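Local coordinates for protein pterin-4-alpha-carbinolamine dehydratase MoaB2 (PDB 3RFQ) that probably acts in molybdenum cofactor biosynthesis, as a MogA/MoaB-family protein with a probable molybdopterin-binding domain, at residues C[53-56]-C[57-61]; C[165-168]-C[169-173]. All blocks are in the same frame, centred on the assembly; numbering follows the deposited sequence.

Interaction 1: residues C[53-56]-C[57-61]; sequences LVTE and LLTEA
Thr-55 and Thr-59 meet through the flat peptide carbonyl of Thr-55, which accepts two hydrogen bonds on opposite faces of its plane. Thr-59 OG1 donates to Thr-55 O at 2.7 Å from above the plane, 36° out of it; Thr-59 N, 2.9 Å from the same Thr-55 O, is tilted 23° to the other side. A first torsion of -60° turns the Thr-59 hydroxyl back over the preceding turn, while Thr-55 OG1 bonds to Gly-51 O. The other flat groups are the carboxylates of Glu-56 and Glu-60. Both chains are extended beyond CG, and their near oxygens, Glu-56 OE2 and Glu-60 OE1, stay 4.7 Å apart. One water donates to Glu-56 OE2 at 3.2 Å and more weakly to Glu-60 OE1. Arg-164 of the second subunit forms salt bridges with both glutamates and Arg-160 of that subunit with Glu-60, probably offsetting the like charges. On the buried side, Leu-57 slants across Leu-53, CD1 to CD1 at 3.8 Å, and its CG rests against Leu-53 O. Val-54 and Leu-58 instead run side by side, with Val-54 CG1 3.9 Å from Leu-58 CD1, both directed at the sheet valines Val-35 and Val-94. These are the i to i+4 contacts of an amphipathic helix, here the connector of a beta-alpha-beta crossover between the adjacent parallel strands 31-38 and 63-71.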
# COMPACT_ATOMS: atom_id res chain seq x y z
N LEU C 53 1.96 16.53 22.90
CA LEU C 53 1.65 16.33 21.49
C LEU C 53 0.50 15.34 21.32
O LEU C 53 -0.49 15.61 20.60
CB LEU C 53 2.89 15.92 20.69
CG LEU C 53 2.64 15.57 19.22
CD1 LEU C 53 1.96 16.72 18.43
CD2 LEU C 53 3.92 15.10 18.51
N VAL C 54 0.60 14.18 21.98
CA VAL C 54 -0.48 13.18 21.92
C VAL C 54 -1.78 13.81 22.45
O VAL C 54 -2.84 13.56 21.92
CB VAL C 54 -0.13 11.83 22.66
CG1 VAL C 54 -1.25 10.78 22.46
CG2 VAL C 54 1.18 11.25 22.11
N THR C 55 -1.67 14.68 23.45
CA THR C 55 -2.84 15.33 24.02
C THR C 55 -3.51 16.22 22.98
O THR C 55 -4.74 16.15 22.81
CB THR C 55 -2.45 16.14 25.26
OG1 THR C 55 -1.94 15.24 26.25
CG2 THR C 55 -3.66 16.93 25.82
N GLU C 56 -2.70 17.05 22.31
CA GLU C 56 -3.16 17.89 21.22
C GLU C 56 -3.87 17.10 20.12
O GLU C 56 -4.95 17.50 19.67
CB GLU C 56 -1.99 18.69 20.62
CG GLU C 56 -2.39 19.59 19.45
CD GLU C 56 -1.21 19.97 18.52
OE1 GLU C 56 -0.03 19.73 18.87
OE2 GLU C 56 -1.45 20.55 17.46
N LEU C 57 -3.26 16.00 19.69
CA LEU C 57 -3.79 15.15 18.62
C LEU C 57 -5.06 14.39 19.04
O LEU C 57 -6.01 14.29 18.27
CB LEU C 57 -2.71 14.18 18.11
CG LEU C 57 -1.45 14.89 17.55
CD1 LEU C 57 -0.32 13.89 17.22
CD2 LEU C 57 -1.75 15.72 16.32
N LEU C 58 -5.08 13.87 20.27
CA LEU C 58 -6.28 13.24 20.80
C LEU C 58 -7.45 14.26 20.87
O LEU C 58 -8.56 13.97 20.43
CB LEU C 58 -6.00 12.67 22.19
CG LEU C 58 -5.25 11.32 22.23
CD1 LEU C 58 -4.92 10.98 23.66
CD2 LEU C 58 -6.08 10.21 21.61
N THR C 59 -7.18 15.46 21.36
CA THR C 59 -8.20 16.48 21.52
C THR C 59 -8.77 16.90 20.16
O THR C 59 -9.97 17.17 20.02
CB THR C 59 -7.62 17.67 22.24
OG1 THR C 59 -7.15 17.25 23.53
CG2 THR C 59 -8.67 18.82 22.38
N GLU C 60 -7.91 16.97 19.15
CA GLU C 60 -8.31 17.38 17.81
C GLU C 60 -9.20 16.31 17.14
O GLU C 60 -10.09 16.63 16.37
CB GLU C 60 -7.04 17.67 17.00
CG GLU C 60 -7.25 18.08 15.55
CD GLU C 60 -5.90 18.26 14.83
OE1 GLU C 60 -5.29 19.33 15.02
OE2 GLU C 60 -5.47 17.35 14.07
N ALA C 61 -8.93 15.05 17.46
CA ALA C 61 -9.77 13.93 17.03
C ALA C 61 -11.09 13.77 17.84
O ALA C 61 -11.84 12.85 17.60
CB ALA C 61 -8.96 12.65 17.10
O HOH W 1 -4.43 21.70 17.18

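Interaction 2: residues C[165-168]-C[169-173]; sequences DGMA and TLNPL. With NA (sodium ion), chain F.
Met-167 and Asn-171 are set so that the carbonyl oxygen of one lies over the flat carboxamide of the other. Asn-171 CG, anti to its own carbonyl carbon with a first torsion of -74°, is 3.1 Å from Met-167 O, almost straight above the amide face. In that pose ND2 makes no hydrogen bond to Met-167 O, which accepts from the backbone N of Asn-171. Asn-171 ND2 turns instead to a water at 2.9 Å, which donates to Ala-168 O. That carbonyl would otherwise take the N-H of residue 172; Pro-172 has none, and its CD comes to 3.6 Å from Ala-168 O. This is a proline kink within helix 160-180; past it, Leu-173 N bonds back only three residues, to Leu-170 O at 2.7 Å. Met-167 packs on Leu-156 and Leu-170 on Val-154 of strand 151-156; Leu-170 also meets Ile-122 of helix 120-132, and the contact between the two side chains is loose, Met-167 SD to Leu-170 CD2 at 4.3 Å. Away from that hydrophobic side, Asp-165 extends with CG anti to its backbone N (chi1 -171°), and Asp-165 OD1 binds a sodium ion at 2.9 Å. Thr-169, one turn on, reaches the metal indirectly: its OG1 is 2.8 Å from a water that lies 2.4 Å from the sodium ion and also donates weakly to Asp-165 O. Three further waters bind the ion, and Ser-129 together with Asp-165 and Ser-129 of the second subunit completes a site shared across the interface.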
# COMPACT_ATOMS: atom_id res chain seq x y z
N ASP C 165 2.47 10.21 12.86
CA ASP C 165 1.96 9.34 11.82
C ASP C 165 1.01 8.27 12.38
O ASP C 165 -0.03 7.99 11.77
CB ASP C 165 3.09 8.74 10.98
CG ASP C 165 2.58 8.02 9.75
OD1 ASP C 165 2.07 8.68 8.82
OD2 ASP C 165 2.69 6.78 9.70
N GLY C 166 1.36 7.69 13.54
CA GLY C 166 0.50 6.74 14.24
C GLY C 166 -0.87 7.29 14.51
O GLY C 166 -1.87 6.61 14.30
N MET C 167 -0.95 8.54 14.98
CA MET C 167 -2.22 9.18 15.30
C MET C 167 -3.05 9.46 14.05
O MET C 167 -4.27 9.31 14.09
CB MET C 167 -2.02 10.48 16.11
CG MET C 167 -1.54 10.28 17.57
SD MET C 167 -2.61 9.21 18.58
CE MET C 167 -4.17 10.09 18.55
N ALA C 168 -2.40 9.87 12.95
CA ALA C 168 -3.10 10.10 11.68
C ALA C 168 -3.82 8.81 11.22
O ALA C 168 -4.96 8.83 10.73
CB ALA C 168 -2.10 10.55 10.59
N THR C 169 -3.13 7.69 11.38
CA THR C 169 -3.67 6.37 11.03
C THR C 169 -4.74 5.91 12.02
O THR C 169 -5.76 5.34 11.61
CB THR C 169 -2.49 5.34 10.92
OG1 THR C 169 -1.71 5.66 9.77
CG2 THR C 169 -3.00 3.92 10.80
N LEU C 170 -4.52 6.18 13.32
CA LEU C 170 -5.45 5.77 14.36
C LEU C 170 -6.82 6.51 14.29
O LEU C 170 -7.87 5.90 14.57
CB LEU C 170 -4.83 5.95 15.75
CG LEU C 170 -5.69 5.37 16.89
CD1 LEU C 170 -5.90 3.85 16.69
CD2 LEU C 170 -5.04 5.64 18.22
N ASN C 171 -6.80 7.80 13.92
CA ASN C 171 -8.00 8.64 13.93
C ASN C 171 -9.25 7.91 13.40
O ASN C 171 -10.21 7.76 14.13
CB ASN C 171 -7.79 9.94 13.14
CG ASN C 171 -6.91 10.93 13.86
OD1 ASN C 171 -6.77 10.89 15.11
ND2 ASN C 171 -6.31 11.83 13.09
N PRO C 172 -9.23 7.41 12.14
CA PRO C 172 -10.51 6.82 11.69
C PRO C 172 -10.80 5.44 12.32
O PRO C 172 -11.90 4.91 12.15
CB PRO C 172 -10.31 6.67 10.18
CG PRO C 172 -8.78 6.44 10.05
CD PRO C 172 -8.19 7.39 11.09
N LEU C 173 -9.84 4.86 13.03
CA LEU C 173 -10.05 3.50 13.53
C LEU C 173 -10.66 3.50 14.95
O LEU C 173 -11.60 2.76 15.23
CB LEU C 173 -8.72 2.70 13.49
CG LEU C 173 -7.95 2.80 12.15
CD1 LEU C 173 -6.71 1.97 12.20
CD2 LEU C 173 -8.79 2.40 10.92
NA NA F . 0.51 7.99 6.51
O HOH W 2 -0.86 7.96 8.50
O HOH W 3 -6.30 11.25 10.21
O HOH W 4 -1.73 6.51 5.74
O HOH W 5 1.84 9.83 6.02
O HOH W 6 2.46 6.79 5.12

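How the interactions relate
Interactions 1 and 2 occupy two helices, 51-60 and 160-180, that pack against each other; the centres of the two interactions lie about 11 Å apart. Met-167 of interaction 2 fits against two leucines of interaction 1: its CE lies 3.6 Å from Leu-58 CD2, and its CG 3.8 Å from Leu-57 CD1. Where helix 51-60 ends, Ala-61 CB packs on Asn-171 OD1 at 3.4 Å. Only interaction 2 binds the sodium ion; the Leu-57 side chain remains about 12 Å from it. Both interactions face the second subunit, whose helix 160-180 serves each of them, with its Arg-164 at interaction 1 and its Asp-165 at the metal site of interaction 2.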